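Local atomic coordinates of origin of replication complex subunit 1B (Arabidopsis thaliana, PDB entry 5HH7), a protein that is a subunit of the plant origin recognition complex, its BAH-PHD cassette reading the unmodified tail of histone H3. Residues D31-R36 and R120-K125; V19-T24 and I183-I188; Y215-D218 and S223-R226. All coordinates share one frame; numbering follows the deposited sequence.

Contact 1. Residues D31-R36 and R120-K125; sequences DVYVKR and RTMREK
Y33, in strand 31-34, meets M122 in the first turn of helix 122-127 with their CA atoms 7.9 Å apart, a spacing bridged by side chains and not by backbone bonds. T121 is the N-cap of the helix: its OG1 accepts from E124 N at 3.1 Å, and K125 N bonds to T121 O as the first turn closes. M122 lays its CG over the centre of one face of the Y33 ring, a CH-pi contact 3.5 Å from the centroid and 11° off the ring normal. SD sits obliquely beside the same ring, nearest to Y33 CD2 at 3.4 Å, which makes this a Met-aromatic pair. With CG anti to the backbone N (chi1 -161°) the M122 chain reaches across to the ring, and the bend at chi3 turns CE away from it. Beyond the methionine, the phenol reaches the next helical residue, where Y33 OH lies 3.5 Å from R123 CA and 3.6 Å from R123 CB. There the hydroxyl is hydrogen-bonded to D209, while the arginine chain, bent at chi2 and chi3, carries its guanidinium away from the ring to salt bridges with D208 and E51. T121 OG1, itself hydrogen-bonded to D208, stands 3.6 Å above one face of the R123 guanidinium, offset toward its rim. L189 and R190 of strand 188-195 and L131 of a loop also touch M122. All three touching residues are buried. The contact is therefore apolar at its centre and polar at its far end: thioether and ring seat the helix on the BAH sheet, while the carboxylates of E51 and of D208, in the H3-binding segment 203-208, fix the R123 guanidinium and probably balance its charge beside a basic side chain of the bound peptide close to R123 NH1.

Contact 2. Residues V19-T24 and I183-I188; sequences VEFDET and IEMECI
M185 runs antiparallel to the F21 side chain, along one face of its ring. CB of M185 stands over the ring centre, 3.8 Å from the centroid and 9° off the normal, a CH-pi contact. SD follows obliquely at 4.8 Å from the F21 centroid, a Met-aromatic approach, and the methyl CE ends 3.6 Å from F21 CB. The chain can follow the ring back to its root because it bends at chi3 (73°) after an extended chi2. V19, two residues earlier on the same strand, touches the sulfur from another side, with CG1 4.0 Å from M185 SD. At the outer end of the ring the neighbours are backbone: F21 CE1 lies 3.6 Å from M185 O, and F21 CZ lies 3.7 Å from E186 N. In the next shell, F26 of strand 24-27 packs on both F21 and M185, while Y148 and L139 lie against V19 and M185. Each segment is held in shape by its own turn. A type I' turn from F21 to T24 closes with T24 N to F21 O at 3.1 Å, and F21 N bonds back to T24 O; the 3-10 segment 185-187 is tied by C187 N to E184 O and I188 N to M185 O. Farther out, R37 pairs with the carboxylates of E184 and E186. No hydrogen bond joins the two segments. This is side-chain packing of a beta hairpin with a two-residue loop (D22, E23), strands 18-21 and 24-27, against the 3-10 connection between strands 175-184 and 188-195 of the BAH domain's curled beta sheet.

Contact 3. Residues Y215-D218 and S223-R226; sequences YEYD and SFKR
F224 sets its ring between Y215 and Y217 on the neighbouring strand. Its CB lies 4.0 Å from E216 O, and chi1 of -64°, with CG anti to the carbonyl carbon, brings the ring across the strand pair. CD2 then meets Y215 CB at 3.9 Å, near the plane of the F224 ring. Farther out, CE2 and CZ each lie 3.4 Å from Y217 CD1, which stands over one face of F224, offset toward the rim. The Y217 and F224 planes are 36° apart, an oblique pair; F224 also turns its edge toward the Y215 face, an offset edge-to-face pair with planes at 76°. These three rings form an aromatic cluster on an antiparallel beta hairpin, strands 210-218 and 223-226, at the edge of the BAH domain sheet. E216 and K225 form a hydrogen-bonded pair, E216 N to K225 O measuring 2.7 Å, and D218 N bonds to S223 O; the return bond from S223 N to D218 O is weak. Beside the cluster, the extended R226 chain runs alongside the Y215 ring, R226 CG 4.0 Å from Y215 CE1. One water links Y215 OH and R226 NE, 2.7 Å from each, accepting from NE.

How the contacts relate
Contacts 1 and 2 adjoin, their centres about 15 Å apart: K35 N of contact 1 and C187 O of contact 2 make a probable hydrogen bond of 3.0 Å. Along the chain, contact 1 is nested within the loop closed by contact 2, whereas contact 3 follows both. Contact 3 stands apart, its centre about 22 Å from that of contact 1 and about 28 Å from that of contact 2, yet all three reach the same sheet. Contact 1 lies closest to the PHD finger, the side chain of R123 being about 10 Å from the zinc ion bound by C67, C70, C93 and C96; contacts 2 and 3 lie away from the zinc and histone sites.

Contact 1. Residues D31-R36 and R120-K125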
ATOM      1  N   ASP A  31      -6.181  -7.626   1.545  1.00 24.73           N
ATOM      2  CA  ASP A  31      -6.050  -6.287   0.984  1.00 24.08           C
ATOM      3  C   ASP A  31      -5.373  -6.389  -0.382  1.00 25.03           C
ATOM      4  O   ASP A  31      -4.401  -7.132  -0.542  1.00 25.04           O
ATOM      5  CB  ASP A  31      -5.231  -5.405   1.927  1.00 24.90           C
ATOM      6  CG  ASP A  31      -5.877  -5.260   3.295  1.00 32.90           C
ATOM      7  OD1 ASP A  31      -7.052  -4.839   3.357  1.00 28.49           O
ATOM      8  OD2 ASP A  31      -5.217  -5.587   4.307  1.00 33.80           O
ATOM      9  N   VAL A  32      -5.886  -5.656  -1.368  1.00 21.77           N
ATOM     10  CA  VAL A  32      -5.374  -5.742  -2.734  1.00 19.70           C
ATOM     11  C   VAL A  32      -5.299  -4.385  -3.428  1.00 22.50           C
ATOM     12  O   VAL A  32      -6.084  -3.481  -3.134  1.00 22.45           O
ATOM     13  CB  VAL A  32      -6.255  -6.669  -3.614  1.00 22.74           C
ATOM     14  CG1 VAL A  32      -6.065  -8.136  -3.238  1.00 25.10           C
ATOM     15  CG2 VAL A  32      -7.721  -6.270  -3.514  1.00 23.11           C
ATOM     16  N   TYR A  33      -4.346  -4.253  -4.349  1.00 24.87           N
ATOM     17  CA  TYR A  33      -4.331  -3.138  -5.286  1.00 22.80           C
ATOM     18  C   TYR A  33      -5.351  -3.428  -6.373  1.00 26.74           C
ATOM     19  O   TYR A  33      -5.478  -4.573  -6.822  1.00 24.49           O
ATOM     20  CB  TYR A  33      -2.965  -2.993  -5.956  1.00 21.49           C
ATOM     21  CG  TYR A  33      -1.818  -2.539  -5.081  1.00 23.04           C
ATOM     22  CD1 TYR A  33      -1.758  -1.240  -4.590  1.00 23.67           C
ATOM     23  CD2 TYR A  33      -0.762  -3.394  -4.793  1.00 23.29           C
ATOM     24  CE1 TYR A  33      -0.690  -0.816  -3.808  1.00 24.00           C
ATOM     25  CE2 TYR A  33       0.306  -2.983  -4.017  1.00 25.02           C
ATOM     26  CZ  TYR A  33       0.340  -1.694  -3.531  1.00 23.77           C
ATOM     27  OH  TYR A  33       1.407  -1.293  -2.764  1.00 23.87           O
ATOM     28  N   VAL A  34      -6.070  -2.396  -6.808  1.00 25.39           N
ATOM     29  CA  VAL A  34      -7.075  -2.561  -7.853  1.00 27.50           C
ATOM     30  C   VAL A  34      -6.943  -1.528  -8.971  1.00 32.92           C
ATOM     31  O   VAL A  34      -6.743  -0.334  -8.722  1.00 29.61           O
ATOM     32  CB  VAL A  34      -8.513  -2.512  -7.286  1.00 25.65           C
ATOM     33  CG1 VAL A  34      -9.541  -2.674  -8.404  1.00 28.87           C
ATOM     34  CG2 VAL A  34      -8.708  -3.589  -6.223  1.00 25.69           C
ATOM     35  N   LYS A  35      -7.046  -2.006 -10.206  1.00 50.04           N
ATOM     36  CA  LYS A  35      -7.138  -1.141 -11.371  1.00 50.93           C
ATOM     37  C   LYS A  35      -8.536  -1.278 -11.956  1.00 52.89           C
ATOM     38  O   LYS A  35      -8.838  -2.264 -12.629  1.00 54.18           O
ATOM     39  CB  LYS A  35      -6.094  -1.547 -12.412  1.00 58.51           C
ATOM     40  CG  LYS A  35      -6.246  -0.876 -13.775  1.00 67.02           C
ATOM     41  CD  LYS A  35      -5.940   0.598 -13.701  1.00 71.01           C
ATOM     42  CE  LYS A  35      -5.037   1.061 -14.839  1.00 77.17           C
ATOM     43  NZ  LYS A  35      -5.708   1.115 -16.174  1.00 81.08           N
ATOM     44  N   ARG A  36      -9.389  -0.293 -11.698  1.00 53.44           N
ATOM     45  CA  ARG A  36     -10.778  -0.360 -12.140  1.00 55.54           C
ATOM     46  C   ARG A  36     -10.907  -0.200 -13.656  1.00 57.43           C
ATOM     47  O   ARG A  36     -10.057   0.415 -14.302  1.00 57.20           O
ATOM     48  CB  ARG A  36     -11.627   0.683 -11.410  1.00 55.80           C
ATOM     49  CG  ARG A  36     -11.640   0.518  -9.893  1.00 54.79           C
ATOM     50  CD  ARG A  36     -12.636   1.461  -9.226  1.00 55.76           C
ATOM     51  NE  ARG A  36     -14.021   1.154  -9.576  1.00 57.97           N
ATOM     52  CZ  ARG A  36     -15.081   1.724  -9.009  1.00 62.89           C
ATOM     53  NH1 ARG A  36     -14.919   2.631  -8.054  1.00 59.52           N
ATOM     54  NH2 ARG A  36     -16.305   1.385  -9.394  1.00 63.44           N
ATOM     55  N   ARG A 120       7.262   4.022 -11.946  1.00 50.27           N
ATOM     56  CA  ARG A 120       6.732   4.151 -10.594  1.00 43.89           C
ATOM     57  C   ARG A 120       6.266   2.806 -10.044  1.00 39.00           C
ATOM     58  O   ARG A 120       5.704   1.989 -10.773  1.00 40.89           O
ATOM     59  CB  ARG A 120       5.570   5.147 -10.569  1.00 44.00           C
ATOM     60  CG  ARG A 120       5.932   6.549 -11.024  1.00 48.23           C
ATOM     61  CD  ARG A 120       4.760   7.498 -10.833  1.00 47.57           C
ATOM     62  NE  ARG A 120       3.617   7.136 -11.666  1.00 53.62           N
ATOM     63  CZ  ARG A 120       2.359   7.466 -11.392  1.00 54.00           C
ATOM     64  NH1 ARG A 120       2.078   8.158 -10.296  1.00 49.31           N
ATOM     65  NH2 ARG A 120       1.380   7.098 -12.209  1.00 60.23           N
ATOM     66  N   THR A 121       6.495   2.581  -8.753  1.00 36.51           N
ATOM     67  CA  THR A 121       6.008   1.369  -8.107  1.00 34.48           C
ATOM     68  C   THR A 121       4.498   1.454  -7.916  1.00 35.20           C
ATOM     69  O   THR A 121       3.908   2.530  -8.018  1.00 31.48           O
ATOM     70  CB  THR A 121       6.673   1.134  -6.738  1.00 33.45           C
ATOM     71  OG1 THR A 121       6.229   2.130  -5.810  1.00 32.53           O
ATOM     72  CG2 THR A 121       8.191   1.192  -6.859  1.00 39.14           C
ATOM     73  N   MET A 122       3.881   0.311  -7.640  1.00 31.96           N
ATOM     74  CA  MET A 122       2.443   0.235  -7.420  1.00 31.25           C
ATOM     75  C   MET A 122       2.043   1.048  -6.187  1.00 27.57           C
ATOM     76  O   MET A 122       0.995   1.700  -6.166  1.00 26.90           O
ATOM     77  CB  MET A 122       2.037  -1.230  -7.262  1.00 40.81           C
ATOM     78  CG  MET A 122       0.571  -1.516  -7.480  1.00 47.34           C
ATOM     79  SD  MET A 122       0.311  -3.218  -8.023  1.00 44.43           S
ATOM     80  CE  MET A 122       0.984  -3.154  -9.683  1.00 45.74           C
ATOM     81  N   ARG A 123       2.885   1.004  -5.159  1.00 23.52           N
ATOM     82  CA  ARG A 123       2.672   1.795  -3.949  1.00 21.66           C
ATOM     83  C   ARG A 123       2.729   3.291  -4.256  1.00 22.44           C
ATOM     84  O   ARG A 123       1.922   4.074  -3.750  1.00 22.55           O
ATOM     85  CB  ARG A 123       3.712   1.427  -2.888  1.00 28.91           C
ATOM     86  CG  ARG A 123       3.962   2.510  -1.842  1.00 30.07           C
ATOM     87  CD  ARG A 123       5.442   2.846  -1.796  1.00 42.10           C
ATOM     88  NE  ARG A 123       5.740   4.170  -2.326  1.00 40.06           N
ATOM     89  CZ  ARG A 123       6.903   4.529  -2.861  1.00 31.86           C
ATOM     90  NH1 ARG A 123       7.910   3.667  -2.964  1.00 35.74           N
ATOM     91  NH2 ARG A 123       7.058   5.760  -3.305  1.00 35.57           N
ATOM     92  N   GLU A 124       3.679   3.680  -5.096  1.00 24.58           N
ATOM     93  CA  GLU A 124       3.799   5.071  -5.509  1.00 26.83           C
ATOM     94  C   GLU A 124       2.541   5.528  -6.251  1.00 28.73           C
ATOM     95  O   GLU A 124       2.040   6.631  -6.022  1.00 27.94           O
ATOM     96  CB  GLU A 124       5.042   5.257  -6.382  1.00 34.15           C
ATOM     97  CG  GLU A 124       5.382   6.703  -6.683  1.00 41.41           C
ATOM     98  CD  GLU A 124       6.690   6.856  -7.443  1.00 45.41           C
ATOM     99  OE1 GLU A 124       7.440   5.862  -7.563  1.00 41.01           O
ATOM    100  OE2 GLU A 124       6.964   7.975  -7.923  1.00 48.66           O
ATOM    101  N   LYS A 125       2.023   4.669  -7.123  1.00 25.94           N
ATOM    102  CA  LYS A 125       0.805   4.981  -7.865  1.00 26.06           C
ATOM    103  C   LYS A 125      -0.393   5.120  -6.928  1.00 26.93           C
ATOM    104  O   LYS A 125      -1.232   6.004  -7.109  1.00 26.65           O
ATOM    105  CB  LYS A 125       0.519   3.911  -8.918  1.00 27.32           C
ATOM    106  CG  LYS A 125       1.547   3.817 -10.036  1.00 40.95           C
ATOM    107  CD  LYS A 125       1.130   2.763 -11.051  1.00 46.18           C
ATOM    108  CE  LYS A 125       2.284   2.378 -11.962  1.00 55.63           C
ATOM    109  NZ  LYS A 125       1.917   1.277 -12.898  1.00 57.02           N
TER

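Contact 2. Residues V19-T24 and I183-I188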
ATOM      1  N   VAL A  19     -10.981 -17.963  -2.959  1.00 41.64           N
ATOM      2  CA  VAL A  19     -10.968 -18.302  -4.376  1.00 44.58           C
ATOM      3  C   VAL A  19      -9.537 -18.301  -4.902  1.00 40.06           C
ATOM      4  O   VAL A  19      -8.771 -17.371  -4.636  1.00 40.18           O
ATOM      5  CB  VAL A  19     -11.779 -17.266  -5.199  1.00 48.33           C
ATOM      6  CG1 VAL A  19     -11.546 -17.452  -6.693  1.00 49.75           C
ATOM      7  CG2 VAL A  19     -13.260 -17.355  -4.872  1.00 45.74           C
ATOM      8  N   GLU A  20      -9.173 -19.340  -5.644  1.00 38.90           N
ATOM      9  CA  GLU A  20      -7.916 -19.322  -6.378  1.00 45.80           C
ATOM     10  C   GLU A  20      -8.151 -18.696  -7.748  1.00 43.22           C
ATOM     11  O   GLU A  20      -8.903 -19.229  -8.564  1.00 42.64           O
ATOM     12  CB  GLU A  20      -7.329 -20.726  -6.517  1.00 50.81           C
ATOM     13  CG  GLU A  20      -5.978 -20.751  -7.216  1.00 59.89           C
ATOM     14  CD  GLU A  20      -5.281 -22.095  -7.099  1.00 79.75           C
ATOM     15  OE1 GLU A  20      -5.110 -22.769  -8.138  1.00 85.02           O
ATOM     16  OE2 GLU A  20      -4.896 -22.472  -5.971  1.00 87.31           O
ATOM     17  N   PHE A  21      -7.518 -17.554  -7.983  1.00 37.77           N
ATOM     18  CA  PHE A  21      -7.690 -16.821  -9.230  1.00 41.28           C
ATOM     19  C   PHE A  21      -6.327 -16.566  -9.864  1.00 41.92           C
ATOM     20  O   PHE A  21      -5.485 -15.886  -9.277  1.00 37.88           O
ATOM     21  CB  PHE A  21      -8.415 -15.498  -8.970  1.00 36.82           C
ATOM     22  CG  PHE A  21      -8.848 -14.783 -10.219  1.00 44.19           C
ATOM     23  CD1 PHE A  21      -8.047 -13.804 -10.787  1.00 42.09           C
ATOM     24  CD2 PHE A  21     -10.056 -15.089 -10.826  1.00 45.51           C
ATOM     25  CE1 PHE A  21      -8.441 -13.148 -11.937  1.00 39.77           C
ATOM     26  CE2 PHE A  21     -10.456 -14.433 -11.977  1.00 43.92           C
ATOM     27  CZ  PHE A  21      -9.648 -13.462 -12.533  1.00 40.98           C
ATOM     28  N   ASP A  22      -6.122 -17.113 -11.060  1.00 45.50           N
ATOM     29  CA  ASP A  22      -4.831 -17.039 -11.748  1.00 47.43           C
ATOM     30  C   ASP A  22      -3.692 -17.543 -10.866  1.00 46.58           C
ATOM     31  O   ASP A  22      -2.657 -16.886 -10.743  1.00 47.10           O
ATOM     32  CB  ASP A  22      -4.542 -15.615 -12.232  1.00 47.79           C
ATOM     33  CG  ASP A  22      -5.420 -15.204 -13.397  1.00 52.27           C
ATOM     34  OD1 ASP A  22      -5.945 -16.097 -14.095  1.00 60.26           O
ATOM     35  OD2 ASP A  22      -5.579 -13.985 -13.616  1.00 51.66           O
ATOM     36  N   GLU A  23      -3.907 -18.701 -10.243  1.00 40.06           N
ATOM     37  CA  GLU A  23      -2.923 -19.339  -9.367  1.00 47.21           C
ATOM     38  C   GLU A  23      -2.573 -18.534  -8.110  1.00 46.03           C
ATOM     39  O   GLU A  23      -1.584 -18.830  -7.439  1.00 50.37           O
ATOM     40  CB  GLU A  23      -1.654 -19.714 -10.142  1.00 58.38           C
ATOM     41  CG  GLU A  23      -1.907 -20.617 -11.336  1.00 69.08           C
ATOM     42  CD  GLU A  23      -0.631 -21.002 -12.056  1.00 83.98           C
ATOM     43  OE1 GLU A  23       0.455 -20.565 -11.617  1.00 86.84           O
ATOM     44  OE2 GLU A  23      -0.714 -21.740 -13.062  1.00 87.73           O
ATOM     45  N   THR A  24      -3.382 -17.526  -7.795  1.00 41.20           N
ATOM     46  CA  THR A  24      -3.220 -16.791  -6.544  1.00 43.18           C
ATOM     47  C   THR A  24      -4.457 -16.944  -5.665  1.00 40.14           C
ATOM     48  O   THR A  24      -5.585 -16.786  -6.131  1.00 40.11           O
ATOM     49  CB  THR A  24      -2.956 -15.293  -6.779  1.00 38.82           C
ATOM     50  OG1 THR A  24      -1.761 -15.134  -7.550  1.00 43.22           O
ATOM     51  CG2 THR A  24      -2.795 -14.563  -5.453  1.00 37.22           C
ATOM     52  N   ILE A 183     -16.557  -5.495  -8.121  1.00 31.46           N
ATOM     53  CA  ILE A 183     -15.391  -5.399  -8.986  1.00 29.69           C
ATOM     54  C   ILE A 183     -15.006  -6.789  -9.475  1.00 29.00           C
ATOM     55  O   ILE A 183     -14.939  -7.729  -8.687  1.00 31.85           O
ATOM     56  CB  ILE A 183     -14.195  -4.796  -8.218  1.00 29.71           C
ATOM     57  CG1 ILE A 183     -14.483  -3.350  -7.805  1.00 33.86           C
ATOM     58  CG2 ILE A 183     -12.924  -4.868  -9.048  1.00 33.48           C
ATOM     59  CD1 ILE A 183     -14.396  -2.354  -8.944  1.00 38.71           C
ATOM     60  N   GLU A 184     -14.764  -6.927 -10.774  1.00 29.66           N
ATOM     61  CA  GLU A 184     -14.315  -8.202 -11.321  1.00 28.26           C
ATOM     62  C   GLU A 184     -12.932  -8.536 -10.770  1.00 28.10           C
ATOM     63  O   GLU A 184     -12.081  -7.653 -10.649  1.00 26.61           O
ATOM     64  CB  GLU A 184     -14.276  -8.146 -12.848  1.00 36.38           C
ATOM     65  CG  GLU A 184     -15.643  -8.029 -13.497  1.00 43.47           C
ATOM     66  CD  GLU A 184     -15.587  -7.362 -14.858  1.00 53.98           C
ATOM     67  OE1 GLU A 184     -16.175  -7.909 -15.814  1.00 58.38           O
ATOM     68  OE2 GLU A 184     -14.963  -6.285 -14.966  1.00 53.63           O
ATOM     69  N   MET A 185     -12.708  -9.804 -10.436  1.00 27.11           N
ATOM     70  CA  MET A 185     -11.420 -10.231  -9.893  1.00 29.80           C
ATOM     71  C   MET A 185     -10.287  -9.996 -10.887  1.00 30.73           C
ATOM     72  O   MET A 185      -9.124  -9.884 -10.501  1.00 28.41           O
ATOM     73  CB  MET A 185     -11.458 -11.703  -9.470  1.00 34.07           C
ATOM     74  CG  MET A 185     -12.284 -11.971  -8.220  1.00 34.23           C
ATOM     75  SD  MET A 185     -11.926 -13.582  -7.491  1.00 33.15           S
ATOM     76  CE  MET A 185     -10.310 -13.283  -6.783  1.00 32.89           C
ATOM     77  N   GLU A 186     -10.641  -9.918 -12.165  1.00 28.74           N
ATOM     78  CA  GLU A 186      -9.688  -9.597 -13.220  1.00 36.10           C
ATOM     79  C   GLU A 186      -9.059  -8.218 -13.006  1.00 35.84           C
ATOM     80  O   GLU A 186      -7.960  -7.944 -13.489  1.00 35.20           O
ATOM     81  CB  GLU A 186     -10.388  -9.652 -14.580  1.00 47.13           C
ATOM     82  CG  GLU A 186      -9.474  -9.451 -15.774  1.00 62.58           C
ATOM     83  CD  GLU A 186     -10.241  -9.296 -17.073  1.00 79.13           C
ATOM     84  OE1 GLU A 186     -11.396  -9.769 -17.144  1.00 81.04           O
ATOM     85  OE2 GLU A 186      -9.695  -8.688 -18.018  1.00 86.82           O
ATOM     86  N   CYS A 187      -9.758  -7.356 -12.273  1.00 27.96           N
ATOM     87  CA  CYS A 187      -9.277  -5.999 -12.019  1.00 28.58           C
ATOM     88  C   CYS A 187      -8.289  -5.913 -10.858  1.00 25.92           C
ATOM     89  O   CYS A 187      -7.686  -4.863 -10.630  1.00 28.77           O
ATOM     90  CB  CYS A 187     -10.452  -5.052 -11.771  1.00 32.84           C
ATOM     91  SG  CYS A 187     -11.561  -4.893 -13.181  1.00 42.38           S
ATOM     92  N   ILE A 188      -8.136  -7.005 -10.119  1.00 25.28           N
ATOM     93  CA  ILE A 188      -7.167  -7.053  -9.029  1.00 26.07           C
ATOM     94  C   ILE A 188      -5.757  -7.143  -9.596  1.00 28.40           C
ATOM     95  O   ILE A 188      -5.488  -7.971 -10.461  1.00 27.15           O
ATOM     96  CB  ILE A 188      -7.401  -8.269  -8.114  1.00 27.94           C
ATOM     97  CG1 ILE A 188      -8.754  -8.162  -7.408  1.00 25.06           C
ATOM     98  CG2 ILE A 188      -6.266  -8.401  -7.098  1.00 25.90           C
ATOM     99  CD1 ILE A 188      -9.145  -9.425  -6.657  1.00 28.00           C
TER

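Contact 3. Residues Y215-D218 and S223-R226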
ATOM      1  N   TYR A 215      -7.910   3.878  11.073  1.00 21.78           N
ATOM      2  CA  TYR A 215      -9.271   4.408  11.103  1.00 24.49           C
ATOM      3  C   TYR A 215     -10.161   3.996   9.947  1.00 26.55           C
ATOM      4  O   TYR A 215      -9.719   3.857   8.804  1.00 23.26           O
ATOM      5  CB  TYR A 215      -9.262   5.939  11.153  1.00 22.54           C
ATOM      6  CG  TYR A 215      -8.521   6.505  12.333  1.00 23.61           C
ATOM      7  CD1 TYR A 215      -9.134   6.620  13.575  1.00 24.62           C
ATOM      8  CD2 TYR A 215      -7.201   6.917  12.207  1.00 22.37           C
ATOM      9  CE1 TYR A 215      -8.451   7.139  14.659  1.00 28.22           C
ATOM     10  CE2 TYR A 215      -6.512   7.434  13.279  1.00 25.47           C
ATOM     11  CZ  TYR A 215      -7.139   7.546  14.501  1.00 26.28           C
ATOM     12  OH  TYR A 215      -6.443   8.064  15.568  1.00 30.68           O
ATOM     13  N   GLU A 216     -11.433   3.826  10.279  1.00 22.45           N
ATOM     14  CA  GLU A 216     -12.499   3.785   9.304  1.00 24.11           C
ATOM     15  C   GLU A 216     -12.932   5.223   9.049  1.00 26.93           C
ATOM     16  O   GLU A 216     -13.147   5.988   9.989  1.00 28.16           O
ATOM     17  CB  GLU A 216     -13.670   2.978   9.860  1.00 27.13           C
ATOM     18  CG  GLU A 216     -14.944   3.059   9.048  1.00 30.43           C
ATOM     19  CD  GLU A 216     -16.107   2.397   9.759  1.00 39.41           C
ATOM     20  OE1 GLU A 216     -16.022   1.180  10.033  1.00 33.15           O
ATOM     21  OE2 GLU A 216     -17.096   3.100  10.060  1.00 39.51           O
ATOM     22  N   TYR A 217     -13.047   5.593   7.779  1.00 23.45           N
ATOM     23  CA  TYR A 217     -13.471   6.941   7.418  1.00 23.71           C
ATOM     24  C   TYR A 217     -14.817   6.896   6.717  1.00 23.92           C
ATOM     25  O   TYR A 217     -14.930   6.337   5.630  1.00 23.46           O
ATOM     26  CB  TYR A 217     -12.436   7.593   6.499  1.00 21.54           C
ATOM     27  CG  TYR A 217     -12.816   8.975   5.991  1.00 25.36           C
ATOM     28  CD1 TYR A 217     -12.962  10.044   6.867  1.00 21.52           C
ATOM     29  CD2 TYR A 217     -13.004   9.212   4.632  1.00 24.30           C
ATOM     30  CE1 TYR A 217     -13.294  11.313   6.406  1.00 25.16           C
ATOM     31  CE2 TYR A 217     -13.341  10.482   4.160  1.00 24.62           C
ATOM     32  CZ  TYR A 217     -13.482  11.525   5.053  1.00 26.10           C
ATOM     33  OH  TYR A 217     -13.808  12.786   4.592  1.00 24.44           O
ATOM     34  N   ASP A 218     -15.843   7.467   7.337  1.00 21.75           N
ATOM     35  CA  ASP A 218     -17.128   7.564   6.662  1.00 22.06           C
ATOM     36  C   ASP A 218     -17.129   8.800   5.786  1.00 23.96           C
ATOM     37  O   ASP A 218     -17.095   9.925   6.283  1.00 23.42           O
ATOM     38  CB  ASP A 218     -18.296   7.614   7.645  1.00 22.97           C
ATOM     39  CG  ASP A 218     -19.635   7.441   6.948  1.00 29.23           C
ATOM     40  OD1 ASP A 218     -20.199   8.449   6.469  1.00 29.35           O
ATOM     41  OD2 ASP A 218     -20.112   6.291   6.857  1.00 30.89           O
ATOM     42  N   SER A 223     -16.220  11.539   9.049  1.00 25.06           N
ATOM     43  CA  SER A 223     -15.911  11.224  10.435  1.00 27.25           C
ATOM     44  C   SER A 223     -15.034   9.983  10.525  1.00 27.17           C
ATOM     45  O   SER A 223     -15.037   9.141   9.624  1.00 26.41           O
ATOM     46  CB  SER A 223     -17.202  11.012  11.227  1.00 28.92           C
ATOM     47  OG  SER A 223     -17.966   9.959  10.662  1.00 31.18           O
ATOM     48  N   PHE A 224     -14.291   9.871  11.622  1.00 22.76           N
ATOM     49  CA  PHE A 224     -13.371   8.757  11.813  1.00 26.35           C
ATOM     50  C   PHE A 224     -13.767   7.893  12.997  1.00 25.04           C
ATOM     51  O   PHE A 224     -14.297   8.383  13.997  1.00 27.52           O
ATOM     52  CB  PHE A 224     -11.940   9.264  12.013  1.00 27.47           C
ATOM     53  CG  PHE A 224     -11.375   9.974  10.820  1.00 27.62           C
ATOM     54  CD1 PHE A 224     -11.532  11.341  10.675  1.00 27.19           C
ATOM     55  CD2 PHE A 224     -10.682   9.272   9.845  1.00 22.81           C
ATOM     56  CE1 PHE A 224     -11.012  11.999   9.574  1.00 28.55           C
ATOM     57  CE2 PHE A 224     -10.154   9.927   8.746  1.00 24.67           C
ATOM     58  CZ  PHE A 224     -10.320  11.290   8.609  1.00 24.66           C
ATOM     59  N   LYS A 225     -13.497   6.602  12.872  1.00 25.94           N
ATOM     60  CA  LYS A 225     -13.732   5.646  13.941  1.00 29.63           C
ATOM     61  C   LYS A 225     -12.568   4.668  13.923  1.00 27.90           C
ATOM     62  O   LYS A 225     -12.073   4.313  12.856  1.00 24.72           O
ATOM     63  CB  LYS A 225     -15.048   4.907  13.698  1.00 35.03           C
ATOM     64  CG  LYS A 225     -15.462   3.948  14.798  1.00 51.70           C
ATOM     65  CD  LYS A 225     -16.813   3.321  14.472  1.00 63.80           C
ATOM     66  CE  LYS A 225     -17.265   2.341  15.545  1.00 72.80           C
ATOM     67  NZ  LYS A 225     -18.623   1.791  15.255  1.00 74.02           N
ATOM     68  N   ARG A 226     -12.117   4.244  15.096  1.00 27.58           N
ATOM     69  CA  ARG A 226     -11.043   3.260  15.160  1.00 27.64           C
ATOM     70  C   ARG A 226     -11.522   1.916  14.632  1.00 33.10           C
ATOM     71  O   ARG A 226     -12.641   1.492  14.922  1.00 31.19           O
ATOM     72  CB  ARG A 226     -10.544   3.096  16.594  1.00 29.43           C
ATOM     73  CG  ARG A 226      -9.650   4.220  17.083  1.00 30.63           C
ATOM     74  CD  ARG A 226      -9.296   4.012  18.548  1.00 32.61           C
ATOM     75  NE  ARG A 226      -8.282   4.952  19.014  1.00 31.91           N
ATOM     76  CZ  ARG A 226      -7.809   4.980  20.256  1.00 37.67           C
ATOM     77  NH1 ARG A 226      -8.271   4.123  21.160  1.00 40.83           N
ATOM     78  NH2 ARG A 226      -6.881   5.865  20.596  1.00 29.44           N
TER
HETATM   79  O   HOH W   1      -6.467   6.508  17.826  1.00 27.96           O